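Local coordinates for protein geobacter metallireducens SMUG1 (Geobacter metallireducens, PDB 5H9I) that is a SMUG1 protein of the uracil DNA glycosylase superfamily, an alpha/beta fold that holds xanthine in a pocket at the end of its parallel sheet, at residues V55-M60 and F135-Y140; G63-A68 and C107-V112; F74-V79 and S113-W118; T81-I86 and G126-F131. All coordinates share one frame; numbering follows the deposited sequence.

Interaction 1 of 4, residues V55-M60 and F135-Y140; sequences VLFVGM and FFVANY. With XAN (xanthine), chain B.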
# COMPACT_ATOMS: atom_id res chain seq x y z
N VAL A 55 -7.05 -11.90 6.54
CA VAL A 55 -7.15 -11.32 5.23
C VAL A 55 -6.17 -10.20 5.09
O VAL A 55 -6.13 -9.32 5.96
CB VAL A 55 -8.54 -10.79 4.93
CG1 VAL A 55 -8.70 -10.11 3.60
CG2 VAL A 55 -9.62 -11.89 5.14
N LEU A 56 -5.44 -10.17 3.99
CA LEU A 56 -4.50 -9.09 3.61
C LEU A 56 -4.95 -8.37 2.38
O LEU A 56 -5.08 -9.04 1.34
CB LEU A 56 -3.13 -9.66 3.38
CG LEU A 56 -2.07 -8.70 2.95
CD1 LEU A 56 -1.80 -7.65 3.98
CD2 LEU A 56 -0.77 -9.41 2.62
N PHE A 57 -5.21 -7.08 2.42
CA PHE A 57 -5.45 -6.27 1.27
C PHE A 57 -4.12 -5.77 0.77
O PHE A 57 -3.28 -5.35 1.59
CB PHE A 57 -6.36 -5.08 1.64
CG PHE A 57 -7.77 -5.40 1.87
CD1 PHE A 57 -8.68 -5.69 0.85
CD2 PHE A 57 -8.25 -5.48 3.18
CE1 PHE A 57 -9.99 -5.99 1.13
CE2 PHE A 57 -9.57 -5.74 3.45
CZ PHE A 57 -10.44 -6.02 2.39
N VAL A 58 -3.90 -5.76 -0.54
CA VAL A 58 -2.69 -5.33 -1.15
C VAL A 58 -2.98 -4.32 -2.25
O VAL A 58 -3.73 -4.57 -3.19
CB VAL A 58 -1.91 -6.50 -1.79
CG1 VAL A 58 -0.64 -6.09 -2.44
CG2 VAL A 58 -1.73 -7.54 -0.74
N GLY A 59 -2.48 -3.09 -2.04
CA GLY A 59 -2.57 -2.04 -3.09
C GLY A 59 -1.38 -2.12 -4.00
O GLY A 59 -0.54 -2.95 -3.84
N MET A 60 -1.32 -1.23 -4.91
CA MET A 60 -0.26 -1.20 -5.90
C MET A 60 0.91 -0.37 -5.44
O MET A 60 1.95 -0.87 -5.22
CB MET A 60 -0.82 -0.67 -7.23
CG MET A 60 0.23 -0.49 -8.35
SD MET A 60 -0.52 0.12 -9.99
CE MET A 60 -0.81 1.75 -9.47
N PHE A 135 -7.74 -8.17 9.76
CA PHE A 135 -7.36 -7.64 8.48
C PHE A 135 -6.02 -6.86 8.56
O PHE A 135 -5.63 -6.37 9.63
CB PHE A 135 -8.45 -6.69 7.96
CG PHE A 135 -9.74 -7.38 7.61
CD1 PHE A 135 -10.65 -7.58 8.55
CD2 PHE A 135 -9.92 -7.90 6.32
CE1 PHE A 135 -11.84 -8.19 8.25
CE2 PHE A 135 -11.07 -8.54 6.00
CZ PHE A 135 -11.99 -8.70 6.94
N PHE A 136 -5.41 -6.66 7.40
CA PHE A 136 -4.32 -5.71 7.28
C PHE A 136 -4.35 -5.12 5.89
O PHE A 136 -4.89 -5.75 4.96
CB PHE A 136 -2.98 -6.33 7.63
CG PHE A 136 -1.86 -5.32 7.82
CD1 PHE A 136 -1.94 -4.40 8.86
CD2 PHE A 136 -0.75 -5.34 7.01
CE1 PHE A 136 -0.89 -3.46 9.05
CE2 PHE A 136 0.27 -4.44 7.22
CZ PHE A 136 0.18 -3.46 8.20
N VAL A 137 -3.69 -3.98 5.69
CA VAL A 137 -3.55 -3.34 4.37
C VAL A 137 -2.10 -3.00 4.10
O VAL A 137 -1.46 -2.36 4.93
CB VAL A 137 -4.45 -2.02 4.26
CG1 VAL A 137 -4.36 -1.41 2.90
CG2 VAL A 137 -5.90 -2.35 4.62
N ALA A 138 -1.59 -3.41 2.98
CA ALA A 138 -0.23 -3.14 2.57
C ALA A 138 -0.14 -2.79 1.12
O ALA A 138 -1.08 -3.03 0.39
CB ALA A 138 0.62 -4.38 2.82
N ASN A 139 0.96 -2.12 0.70
CA ASN A 139 1.16 -1.93 -0.74
C ASN A 139 2.17 -2.95 -1.25
O ASN A 139 3.15 -3.20 -0.58
CB ASN A 139 1.74 -0.55 -1.05
CG ASN A 139 0.69 0.43 -1.39
OD1 ASN A 139 -0.38 0.11 -1.86
ND2 ASN A 139 0.95 1.70 -0.95
N TYR A 140 2.00 -3.37 -2.47
CA TYR A 140 2.97 -4.21 -3.14
C TYR A 140 4.28 -3.47 -3.35
O TYR A 140 5.34 -4.04 -3.09
CB TYR A 140 2.36 -4.58 -4.48
CG TYR A 140 3.29 -5.41 -5.37
CD1 TYR A 140 3.59 -6.68 -5.04
CD2 TYR A 140 3.94 -4.81 -6.45
CE1 TYR A 140 4.49 -7.43 -5.81
CE2 TYR A 140 4.81 -5.51 -7.21
CZ TYR A 140 5.03 -6.81 -6.92
OH TYR A 140 5.93 -7.51 -7.70
N9 XAN B . -4.10 5.41 -3.43
C4 XAN B . -3.32 4.45 -3.01
N3 XAN B . -2.59 4.25 -1.91
C2 XAN B . -1.93 3.19 -1.79
O2 XAN B . -1.23 3.06 -0.82
N1 XAN B . -1.97 2.19 -2.68
C6 XAN B . -2.67 2.25 -3.78
O6 XAN B . -2.67 1.36 -4.64
C5 XAN B . -3.37 3.43 -4.01
N7 XAN B . -4.16 3.84 -4.99
C8 XAN B . -4.60 5.04 -4.64

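Interaction 2 of 4, residues G63-A68 and C107-V112; sequences GPWGMA and CRRSEV. With XAN (xanthine), chain B.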
# COMPACT_ATOMS: atom_id res chain seq x y z
N GLY A 63 -0.23 6.81 -3.53
CA GLY A 63 -0.67 8.02 -4.22
C GLY A 63 0.12 9.13 -3.61
O GLY A 63 0.57 9.15 -2.44
N PRO A 64 0.34 10.15 -4.44
CA PRO A 64 1.10 11.32 -3.96
C PRO A 64 0.60 12.02 -2.74
O PRO A 64 1.40 12.66 -2.00
CB PRO A 64 1.03 12.28 -5.21
CG PRO A 64 -0.23 11.83 -5.87
CD PRO A 64 -0.17 10.33 -5.79
N TRP A 65 -0.71 11.98 -2.44
CA TRP A 65 -1.28 12.72 -1.36
C TRP A 65 -1.69 11.85 -0.15
O TRP A 65 -2.14 12.38 0.84
CB TRP A 65 -2.52 13.58 -1.79
CG TRP A 65 -2.38 14.25 -3.14
CD1 TRP A 65 -3.20 14.12 -4.23
CD2 TRP A 65 -1.29 15.07 -3.55
NE1 TRP A 65 -2.68 14.82 -5.29
CE2 TRP A 65 -1.54 15.45 -4.88
CE3 TRP A 65 -0.21 15.58 -2.89
CZ2 TRP A 65 -0.70 16.26 -5.60
CZ3 TRP A 65 0.67 16.41 -3.64
CH2 TRP A 65 0.37 16.72 -4.97
N GLY A 66 -1.33 10.57 -0.29
CA GLY A 66 -1.70 9.60 0.75
C GLY A 66 -0.47 9.00 1.38
O GLY A 66 0.20 9.67 2.16
N MET A 67 -0.13 7.79 0.95
CA MET A 67 1.05 7.10 1.56
C MET A 67 2.36 7.93 1.33
O MET A 67 3.25 7.90 2.14
CB MET A 67 1.22 5.67 1.05
CG MET A 67 2.40 5.06 1.65
SD MET A 67 2.39 3.27 1.48
CE MET A 67 3.98 2.79 2.14
N ALA A 68 2.41 8.67 0.19
CA ALA A 68 3.68 9.47 -0.07
C ALA A 68 3.80 10.53 0.95
O ALA A 68 4.91 11.14 1.04
CB ALA A 68 3.67 10.01 -1.46
N CYS A 107 0.09 18.17 4.90
CA CYS A 107 -0.51 18.18 3.60
C CYS A 107 -1.99 18.41 3.76
O CYS A 107 -2.67 17.79 4.58
CB CYS A 107 -0.22 16.90 2.77
SG CYS A 107 -0.96 16.69 1.19
N ARG A 108 -2.43 19.34 2.95
CA ARG A 108 -3.81 19.79 2.88
C ARG A 108 -4.63 19.13 1.71
O ARG A 108 -5.79 19.45 1.62
CB ARG A 108 -3.79 21.34 2.74
N ARG A 109 -4.08 18.31 0.77
CA ARG A 109 -4.83 17.55 -0.25
C ARG A 109 -5.37 16.30 0.49
O ARG A 109 -4.64 15.75 1.34
CB ARG A 109 -3.91 17.03 -1.32
CG ARG A 109 -3.25 18.04 -2.23
CD ARG A 109 -4.17 18.50 -3.37
NE ARG A 109 -3.34 19.45 -4.12
CZ ARG A 109 -3.19 20.74 -3.82
NH1 ARG A 109 -2.38 21.48 -4.56
NH2 ARG A 109 -3.85 21.32 -2.81
N SER A 110 -6.65 16.03 0.27
CA SER A 110 -7.27 14.76 0.63
C SER A 110 -7.28 13.76 -0.50
O SER A 110 -7.92 13.95 -1.58
CB SER A 110 -8.66 14.95 1.15
OG SER A 110 -9.36 13.77 1.36
N GLU A 111 -6.69 12.63 -0.34
CA GLU A 111 -6.75 11.61 -1.33
C GLU A 111 -8.10 10.90 -1.33
O GLU A 111 -8.47 10.33 -0.28
CB GLU A 111 -5.66 10.54 -1.10
CG GLU A 111 -5.67 9.49 -2.19
CD GLU A 111 -4.79 8.30 -1.82
OE1 GLU A 111 -5.28 7.23 -1.47
OE2 GLU A 111 -3.52 8.47 -1.94
N VAL A 112 -8.83 10.89 -2.47
CA VAL A 112 -10.11 10.30 -2.54
C VAL A 112 -10.08 8.79 -2.27
O VAL A 112 -10.92 8.25 -1.54
CB VAL A 112 -10.85 10.58 -3.89
CG1 VAL A 112 -12.23 9.98 -3.98
CG2 VAL A 112 -10.95 12.14 -4.01
N9 XAN B . -4.10 5.41 -3.43
C4 XAN B . -3.32 4.45 -3.01
N3 XAN B . -2.59 4.25 -1.91
C2 XAN B . -1.93 3.19 -1.79
O2 XAN B . -1.23 3.06 -0.82
N1 XAN B . -1.97 2.19 -2.68
C6 XAN B . -2.67 2.25 -3.78
O6 XAN B . -2.67 1.36 -4.64
C5 XAN B . -3.37 3.43 -4.01
N7 XAN B . -4.16 3.84 -4.99
C8 XAN B . -4.60 5.04 -4.64
O HOH W 1 -1.72 6.65 -1.06
O HOH W 2 -4.43 13.04 1.99
O HOH W 3 -2.87 10.57 -3.61

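Interaction 3 of 4, residues F74-V79 and S113-W118; sequences FGEVAV and SGRRLW. With XAN (xanthine), chain B.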
# COMPACT_ATOMS: atom_id res chain seq x y z
N PHE A 74 -2.80 3.82 1.39
CA PHE A 74 -4.08 4.58 1.20
C PHE A 74 -4.26 5.65 2.24
O PHE A 74 -5.34 6.00 2.61
CB PHE A 74 -5.27 3.58 1.19
CG PHE A 74 -5.29 2.65 -0.01
CD1 PHE A 74 -5.90 3.06 -1.22
CD2 PHE A 74 -4.69 1.42 0.05
CE1 PHE A 74 -5.96 2.17 -2.25
CE2 PHE A 74 -4.74 0.55 -0.99
CZ PHE A 74 -5.38 0.94 -2.12
N GLY A 75 -3.14 6.22 2.72
CA GLY A 75 -3.12 6.96 3.95
C GLY A 75 -3.45 8.43 3.81
O GLY A 75 -2.61 9.29 4.00
N GLU A 76 -4.71 8.68 3.55
CA GLU A 76 -5.26 10.04 3.50
C GLU A 76 -4.93 10.66 4.87
O GLU A 76 -5.13 10.06 5.95
CB GLU A 76 -6.73 10.01 3.19
CG GLU A 76 -7.35 11.45 2.99
CD GLU A 76 -8.39 11.81 3.97
OE1 GLU A 76 -8.67 11.10 5.00
OE2 GLU A 76 -9.01 12.92 3.78
N VAL A 77 -4.53 11.94 4.90
CA VAL A 77 -4.02 12.54 6.11
C VAL A 77 -5.00 12.52 7.22
O VAL A 77 -4.67 12.10 8.36
CB VAL A 77 -3.43 13.99 5.82
CG1 VAL A 77 -3.02 14.66 7.10
CG2 VAL A 77 -2.31 13.87 4.82
N ALA A 78 -6.24 12.91 6.93
CA ALA A 78 -7.25 13.02 7.95
C ALA A 78 -7.57 11.69 8.63
O ALA A 78 -7.60 11.58 9.87
CB ALA A 78 -8.48 13.67 7.45
N VAL A 79 -7.73 10.66 7.79
CA VAL A 79 -8.10 9.39 8.37
C VAL A 79 -6.93 8.81 9.14
O VAL A 79 -7.17 8.16 10.22
CB VAL A 79 -8.82 8.47 7.33
CG1 VAL A 79 -7.83 7.89 6.48
CG2 VAL A 79 -9.65 7.42 8.16
N SER A 113 -9.19 8.17 -2.96
CA SER A 113 -9.04 6.70 -2.88
C SER A 113 -8.91 6.22 -1.46
O SER A 113 -9.74 5.41 -0.98
CB SER A 113 -7.86 6.21 -3.69
OG SER A 113 -8.05 6.34 -5.07
N GLY A 114 -7.97 6.77 -0.74
CA GLY A 114 -7.78 6.33 0.68
C GLY A 114 -8.86 6.80 1.58
O GLY A 114 -9.31 6.15 2.55
N ARG A 115 -9.45 7.99 1.37
CA ARG A 115 -10.61 8.42 2.07
C ARG A 115 -11.77 7.49 1.95
O ARG A 115 -12.42 7.16 2.93
CB ARG A 115 -11.06 9.88 1.64
CG ARG A 115 -11.85 10.62 2.58
CD ARG A 115 -12.07 12.06 2.08
NE ARG A 115 -12.96 12.01 0.96
CZ ARG A 115 -12.79 12.76 -0.16
NH1 ARG A 115 -11.70 13.57 -0.32
NH2 ARG A 115 -13.74 12.73 -1.09
N ARG A 116 -11.98 7.03 0.72
CA ARG A 116 -13.04 6.06 0.49
C ARG A 116 -12.72 4.71 1.19
O ARG A 116 -13.64 4.12 1.77
CB ARG A 116 -13.20 5.81 -1.01
CG ARG A 116 -13.98 6.95 -1.71
CD ARG A 116 -14.12 6.62 -3.18
NE ARG A 116 -14.90 7.69 -3.83
CZ ARG A 116 -15.05 7.79 -5.14
NH1 ARG A 116 -14.43 7.01 -5.98
NH2 ARG A 116 -15.90 8.74 -5.58
N LEU A 117 -11.52 4.21 0.98
CA LEU A 117 -11.20 2.87 1.54
C LEU A 117 -11.24 2.85 3.02
O LEU A 117 -11.98 2.04 3.65
CB LEU A 117 -9.86 2.42 1.01
CG LEU A 117 -9.34 1.07 1.52
CD1 LEU A 117 -8.90 0.30 0.27
CD2 LEU A 117 -8.21 1.15 2.49
N TRP A 118 -10.54 3.77 3.65
CA TRP A 118 -10.50 3.78 5.11
C TRP A 118 -11.81 4.24 5.71
O TRP A 118 -12.24 3.84 6.79
CB TRP A 118 -9.32 4.58 5.71
CG TRP A 118 -7.99 3.97 5.47
CD1 TRP A 118 -6.98 4.45 4.67
CD2 TRP A 118 -7.45 2.80 6.10
NE1 TRP A 118 -5.92 3.65 4.73
CE2 TRP A 118 -6.15 2.62 5.62
CE3 TRP A 118 -7.95 1.89 7.01
CZ2 TRP A 118 -5.37 1.57 5.96
CZ3 TRP A 118 -7.17 0.86 7.40
CH2 TRP A 118 -5.89 0.69 6.91
N9 XAN B . -4.10 5.41 -3.43
C4 XAN B . -3.32 4.45 -3.01
N3 XAN B . -2.59 4.25 -1.91
C2 XAN B . -1.93 3.19 -1.79
O2 XAN B . -1.23 3.06 -0.82
N1 XAN B . -1.97 2.19 -2.68
C6 XAN B . -2.67 2.25 -3.78
O6 XAN B . -2.67 1.36 -4.64
C5 XAN B . -3.37 3.43 -4.01
N7 XAN B . -4.16 3.84 -4.99
C8 XAN B . -4.60 5.04 -4.64

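Interaction 4 of 4, residues T81-I86 and G126-F131; sequences TEWLGI and GTPERF. With LEA (pentanoic acid), chain H; IPA (isopropyl alcohol), chain G.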
# COMPACT_ATOMS: atom_id res chain seq x y z
N THR A 81 -4.59 10.49 10.87
CA THR A 81 -4.49 11.21 12.12
C THR A 81 -5.68 10.98 13.04
O THR A 81 -5.49 10.77 14.25
CB THR A 81 -4.26 12.76 11.92
OG1 THR A 81 -5.41 13.33 11.37
CG2 THR A 81 -3.17 13.00 11.09
N GLU A 82 -6.89 10.99 12.50
CA GLU A 82 -8.12 11.01 13.31
C GLU A 82 -8.51 9.59 13.68
O GLU A 82 -8.98 9.39 14.81
CB GLU A 82 -9.29 11.68 12.54
CG GLU A 82 -9.00 13.18 12.33
CD GLU A 82 -9.99 13.91 11.36
OE1 GLU A 82 -10.97 13.28 10.84
OE2 GLU A 82 -9.77 15.15 11.09
N TRP A 83 -8.38 8.62 12.78
CA TRP A 83 -8.92 7.28 13.08
C TRP A 83 -7.78 6.42 13.60
O TRP A 83 -8.00 5.73 14.63
CB TRP A 83 -9.55 6.68 11.84
CG TRP A 83 -10.39 5.47 12.25
CD1 TRP A 83 -11.44 5.48 13.16
CD2 TRP A 83 -10.32 4.17 11.72
NE1 TRP A 83 -11.97 4.20 13.24
CE2 TRP A 83 -11.31 3.38 12.40
CE3 TRP A 83 -9.44 3.52 10.83
CZ2 TRP A 83 -11.49 2.05 12.09
CZ3 TRP A 83 -9.59 2.21 10.60
CH2 TRP A 83 -10.64 1.49 11.25
N LEU A 84 -6.65 6.41 12.95
CA LEU A 84 -5.57 5.53 13.34
C LEU A 84 -4.77 6.13 14.49
O LEU A 84 -4.02 5.44 15.18
CB LEU A 84 -4.66 5.17 12.15
CG LEU A 84 -5.29 4.41 11.02
CD1 LEU A 84 -4.33 4.17 9.86
CD2 LEU A 84 -5.90 3.07 11.55
N GLY A 85 -4.85 7.44 14.65
CA GLY A 85 -4.03 8.10 15.67
C GLY A 85 -2.62 8.18 15.43
O GLY A 85 -1.80 8.21 16.40
N ILE A 86 -2.22 8.30 14.18
CA ILE A 86 -0.84 8.41 13.79
C ILE A 86 -0.55 9.78 13.20
O ILE A 86 -1.26 10.21 12.34
CB ILE A 86 -0.50 7.29 12.78
CG1 ILE A 86 -0.50 5.94 13.49
CG2 ILE A 86 0.89 7.51 12.16
CD1 ILE A 86 -0.30 4.78 12.52
N GLY A 126 -15.92 0.30 12.91
CA GLY A 126 -15.94 1.22 14.00
C GLY A 126 -14.60 1.67 14.52
O GLY A 126 -14.27 2.83 14.51
N THR A 127 -13.95 0.71 15.12
CA THR A 127 -12.58 0.92 15.70
C THR A 127 -11.55 0.20 14.95
O THR A 127 -11.73 -0.81 14.31
CB THR A 127 -12.43 0.50 17.17
OG1 THR A 127 -12.56 -0.95 17.25
CG2 THR A 127 -13.52 1.10 18.03
N PRO A 128 -10.31 0.79 14.99
CA PRO A 128 -9.26 0.09 14.34
C PRO A 128 -9.09 -1.34 14.87
O PRO A 128 -8.81 -2.28 14.09
CB PRO A 128 -8.03 1.00 14.65
CG PRO A 128 -8.57 2.34 14.67
CD PRO A 128 -9.87 2.11 15.45
N GLU A 129 -9.22 -1.53 16.17
CA GLU A 129 -9.00 -2.85 16.75
C GLU A 129 -10.00 -3.91 16.18
O GLU A 129 -9.57 -5.07 15.98
CB GLU A 129 -9.10 -2.80 18.28
CG GLU A 129 -7.82 -2.24 18.89
CD GLU A 129 -7.48 -0.87 18.47
OE1 GLU A 129 -8.34 0.04 18.54
OE2 GLU A 129 -6.31 -0.62 18.02
N ARG A 130 -11.22 -3.54 15.90
CA ARG A 130 -12.11 -4.54 15.28
C ARG A 130 -11.71 -4.93 13.86
O ARG A 130 -11.89 -6.09 13.50
CB ARG A 130 -13.51 -4.08 15.32
CG ARG A 130 -14.06 -3.92 16.74
CD ARG A 130 -15.57 -3.71 16.82
NE ARG A 130 -16.22 -4.98 16.37
CZ ARG A 130 -16.78 -5.28 15.19
NH1 ARG A 130 -16.83 -4.47 14.16
NH2 ARG A 130 -17.39 -6.48 15.11
N PHE A 131 -11.11 -3.99 13.12
CA PHE A 131 -10.57 -4.28 11.78
C PHE A 131 -9.34 -5.09 11.78
O PHE A 131 -9.22 -6.15 11.22
CB PHE A 131 -10.45 -2.96 10.97
CG PHE A 131 -9.95 -3.17 9.61
CD1 PHE A 131 -10.75 -3.78 8.64
CD2 PHE A 131 -8.69 -2.74 9.25
CE1 PHE A 131 -10.20 -3.94 7.37
CE2 PHE A 131 -8.21 -2.88 8.00
CZ PHE A 131 -8.98 -3.47 7.01
C2 LEA H . -17.60 -5.67 10.83
O2 LEA H . -17.53 -5.14 9.74
C3 LEA H . -17.25 -7.09 10.92
C4 LEA H . -18.48 -7.76 11.37
C5 LEA H . -18.46 -8.14 12.82
C6 LEA H . -19.62 -9.08 13.23
O1 LEA H . -17.99 -5.07 11.81
C1 IPA G . -6.47 11.44 16.67
C2 IPA G . -6.21 10.48 17.77
C3 IPA G . -6.29 11.26 19.11
O2 IPA G . -7.05 9.28 17.58

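Interaction 1 of 4, residues V55-M60 and F135-Y140
The xanthine pocket opens at the C-terminal ends of two neighbouring parallel strands, 55-59 and 135-139, whose register runs from Val55 beside Phe135 to Gly59 beside Asn139. Five backbone hydrogen bonds join them, from Phe136 N to Val55 O at one end to Tyr140 N to Gly59 O at the other, where the strands give way to loops. On one face of the sheet, CD2 of Phe135 lies 3.5 Å from CB of Val55 and 3.6 Å from CE2 of Phe57. The rings of Phe57 and Phe135 meet rim to rim with their planes 17° apart. On the other face, Leu56 CD1 touches the edge of the Phe136 ring. This is the edge of the four-stranded parallel sheet of the UDG fold: strand 135-139 is outermost, and strand 185-189 flanks 55-59. Asn139 grips the ligand twice through its amide, OD1 accepting from xanthine N1 at 2.7 Å and ND2 donating to xanthine O2 at 2.6 Å. This paired bonding fixes which way round the amide sits. Just past strand 55-59, Met60 N donates to xanthine O6 at 2.9 Å.

Interaction 2 of 4, residues G63-A68 and C107-V112
Trp65, Glu111 and Arg109 bury the most surface here, and no direct hydrogen bond joins their two segments. The indole of Trp65 receives the aliphatic stem of Arg109 over one face: CG of Arg109 lies 4.0 Å from the centroid of the five-membered ring, 19° off its normal, and CB of Arg109 is 3.7 Å from Trp65 CG. A bend at the second torsion of Arg109 (chi2 -82°) carries the chain along the indole, with the guanidinium plane turned 67° from the ring. CZ of Arg109 is too far from the six-membered ring for more than a weak cation-pi attraction. The opposite face of the indole is met by Pro64 CB, so the ring lies between a proline and an arginine stem.

Glu111 reaches the other way, toward the xanthine pocket. Its extended chain brings OE1 to within 2.9 Å of xanthine N9, which donates to it. Glu111 is also the N-cap of helix 112-125, the same OE1 taking a weak hydrogen bond from Gly114 N. The type I turn from Gly63 to Gly66 leads into helix 67-70, and this turn brings its backbone up to the carboxylate: Gly66 CA is 3.4 Å from Glu111 OE2. Two waters donate to that same oxygen. One also accepts from Gly63 N, Met67 N and xanthine N3, the last at 2.7 Å, and the other accepts from Trp65 N. A third water joins the backbones, donating to Trp65 O and Arg109 O at 2.6 and 2.8 Å respectively.

Interaction 3 of 4, residues F74-V79 and S113-W118
Phe74 packs against helix 112-125 on one side and the bound xanthine on the other, and can be followed outward from the backbone. Its CB lies 3.6 Å from Trp118 NE1 and 4.0 Å from Leu117 CD2. With CG anti to the carbonyl carbon (chi1 -67°), the ring is carried between Leu117 and the ligand. On one face, CD1 of Leu117 stands 4.1 Å from the ring centroid and only 1° off the normal, a CH-pi contact over the centre. The opposite face is covered by xanthine: Phe74 CG meets N3, CD1 meets C4, CD2 meets C2, CE1 meets C5, CE2 meets N1, and CZ at the tip lies 3.4 Å from C6. Phe74 N also donates to xanthine O2 at 2.8 Å, so backbone and ring hold the same ligand. Beyond this pocket residue the chain leads through an inverse gamma turn centred on Gly75 into helix 77-84. Close approach of the backbones is evident at Gly114, whose CA is 3.1 Å from Phe74 O. The indole NE1 of Trp118 is hydrogen-bonded to Pro73 O. Farther along, Val79 CG1 packs 3.7 Å from Trp118 CB, the two side chains crossing at about a right angle. Glu76 caps its helix by accepting from Val79 N through OE1, while its OE2 is hydrogen-bonded to Ser110 OG, with Arg115 CD 3.6 Å from that OE2.

Interaction 4 of 4, residues T81-I86 and G126-F131
Trp83 lays its indole against Pro128, the proline coming over one face. CG of Pro128 sits 3.7 Å from the centroid of the six-membered ring, a CH-pi contact, while Pro128 CD lies 3.6 Å from Trp83 CE2. The first torsion of Trp83 (chi1 -166°) swings the indole away from its own backbone N and lets it reach the other segment. There NE1 donates to Gly126 O at 3.0 Å with an N-H...O angle of 159°. The oxygen is almost in the indole plane, but the donor stands 40° out of the carbonyl plane and does not lie on a lone pair of the oxygen. Leu84 CD2 adds a looser contact, 4.2 Å from Pro128 CG. Thr127 is the N-cap of the helix starting at Pro128, its OG1 accepting from Arg130 N. Arg130 turns away from Trp83 and donates through NH1 to O1 of pentanoic acid at 2.7 Å and to Phe125 O. The contact thus joins helix 77-84 to the start of helix 128-132, with Ile121 and Arg122 of helix 112-125 also touching Trp83, Phe48 of helix 38-48 against Pro128, and Phe131 meeting Phe135 of strand 135-139.

Interactions 1, 2 and 3 converge on the xanthine pocket, which each lines with different residues, whereas interaction 4 lies on the flank, beside a separate pentanoic acid site. Along the chain, interactions 2, 3 and 4 all fall between the two strands of interaction 1, and their own segments alternate. Interactions 2 and 3 are the closest, with centres 8 Å apart, and are probably hydrogen-bonded through Ser110 to Arg115. Interactions 3 and 4 share helix 77-84, their centres 12 Å apart, and Trp118 packs on both Trp83 and Phe131. Val137 of the sheet touches Phe74, Trp118 and Phe131, linking the pocket to the helical layer.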